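Side-chain contact in glutathione reductase (Bartonella henselae, PDB 3O0H), which probably catalyses the NADPH-dependent reduction of glutathione disulfide to glutathione, using bound FAD and a redox-active cysteine pair: residues Ala241-Ala244 and Ser248-Tyr251. Sequence-based numbering, arbitrary orientation. Where two conformers were deposited one is given.
Sequences AMVA and SIIY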
loop_
_atom_site.group_PDB
_atom_site.type_symbol
_atom_site.label_atom_id
_atom_site.label_comp_id
_atom_site.label_asym_id
_atom_site.label_seq_id
_atom_site.Cartn_x
_atom_site.Cartn_y
_atom_site.Cartn_z
ATOM N N ALA B 241 14.341 -2.076 16.150
ATOM C CA ALA B 241 12.943 -1.924 16.571
ATOM C C ALA B 241 12.498 -3.097 17.465
ATOM O O ALA B 241 11.658 -2.930 18.389
ATOM C CB ALA B 241 12.035 -1.815 15.337
ATOM N N MET B 242 13.019 -4.286 17.172
ATOM C CA MET B 242 12.642 -5.474 17.943
ATOM C C MET B 242 13.205 -5.377 19.354
ATOM O O MET B 242 12.527 -5.659 20.316
ATOM C CB MET B 242 13.094 -6.773 17.231
ATOM C CG MET B 242 12.287 -7.074 15.956
ATOM S SD MET B 242 12.933 -8.443 14.976
ATOM C CE MET B 242 12.539 -9.806 16.100
ATOM N N VAL B 243 14.471 -4.997 19.466
ATOM C CA VAL B 243 15.109 -4.854 20.761
ATOM C C VAL B 243 14.468 -3.720 21.556
ATOM O O VAL B 243 14.203 -3.830 22.767
ATOM C CB VAL B 243 16.623 -4.607 20.571
ATOM C CG1 VAL B 243 17.243 -4.225 21.916
ATOM C CG2 VAL B 243 17.345 -5.870 19.956
ATOM N N ALA B 244 14.192 -2.612 20.891
ATOM C CA ALA B 244 13.618 -1.445 21.579
ATOM C C ALA B 244 12.263 -1.798 22.201
ATOM O O ALA B 244 11.922 -1.303 23.269
ATOM C CB ALA B 244 13.449 -0.262 20.600
ATOM N N SER B 248 14.350 -9.971 23.063
ATOM C CA SER B 248 15.751 -10.248 23.287
ATOM C C SER B 248 16.298 -10.954 22.078
ATOM O O SER B 248 15.751 -11.942 21.660
ATOM C CB SER B 248 15.907 -11.179 24.485
ATOM O OG SER B 248 15.591 -10.483 25.652
ATOM N N ILE B 249 17.376 -10.428 21.515
ATOM C CA ILE B 249 18.039 -11.054 20.407
ATOM C C ILE B 249 19.464 -11.355 20.830
ATOM O O ILE B 249 20.236 -10.464 21.215
ATOM C CB ILE B 249 18.019 -10.179 19.141
ATOM C CG1 ILE B 249 16.590 -9.761 18.774
ATOM C CG2 ILE B 249 18.698 -10.941 18.020
ATOM C CD1 ILE B 249 16.495 -8.904 17.387
ATOM N N ILE B 250 19.784 -12.631 20.811
ATOM C CA ILE B 250 21.067 -13.097 21.164
ATOM C C ILE B 250 21.776 -13.549 19.893
ATOM O O ILE B 250 21.316 -14.479 19.216
ATOM C CB ILE B 250 21.005 -14.273 22.161
ATOM C CG1 ILE B 250 20.197 -13.890 23.405
ATOM C CG2 ILE B 250 22.426 -14.647 22.637
ATOM C CD1 ILE B 250 20.196 -14.952 24.454
ATOM N N TYR B 251 22.937 -12.944 19.640
ATOM C CA TYR B 251 23.728 -13.263 18.470
ATOM C C TYR B 251 24.914 -14.172 18.793
ATOM O O TYR B 251 25.238 -14.401 19.946
ATOM C CB TYR B 251 24.214 -11.974 17.822
ATOM C CG TYR B 251 23.134 -11.211 17.145
ATOM C CD1 TYR B 251 22.498 -11.754 16.024
ATOM C CD2 TYR B 251 22.731 -9.954 17.586
ATOM C CE1 TYR B 251 21.492 -11.095 15.386
ATOM C CE2 TYR B 251 21.706 -9.274 16.920
ATOM C CZ TYR B 251 21.106 -9.852 15.812
ATOM O OH TYR B 251 20.069 -9.268 15.106
#
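Ile249, on a strand, packs against Met242 and Val243 in the last turn of the helix before it. They belong to a beta-alpha-beta unit made of strand 216-220, helix 232-245 and strand 248-250. The unit is part of a Rossmann-type fold. By family resemblance this is the NADPH-binding domain. Strand 248-250 is the outermost strand of its parallel sheet on this side, and its backbone is hydrogen-bonded to strand 216-220.

The CB of Ile249 points toward the helix and branches there. CG1 lies anti to the carbonyl carbon (chi1 -54°) and runs to the helix. It meets Val243 CG2 at 4.1 Å. The chain then stays extended (chi2 -177°), and CD1 reaches between two helix residues. On one of them it meets Met242 CB at 4.0 Å. On the other it lies 4.1 Å from Val243 CG2. CG2 of Val243 therefore touches both CG1 and CD1, while Val243 CG1 turns away. The Met242 chain bends at chi3 (69°), which brings its end back beside the isoleucine. Both SD and CE lie 4.3 Å from Ile249 CD1, a looser approach.

The contact is purely apolar and of modest size. Its Met242 side is buried and its Val243 side is exposed. Met242 also touches Ala207 and Asn208 of helix 201-212, so it joins two helices to the edge strand.

The other branch of Ile249, CG2, takes a different partner. It sits over one face of the Tyr251 ring, offset toward the rim. Tyr251 OH is hydrogen-bonded to Asn239 OD1 and Ile226 N, which fixes the end of the ring near the same helix. The ring atom nearest Ile249 CG2 is Tyr251 CZ, at 3.4 Å.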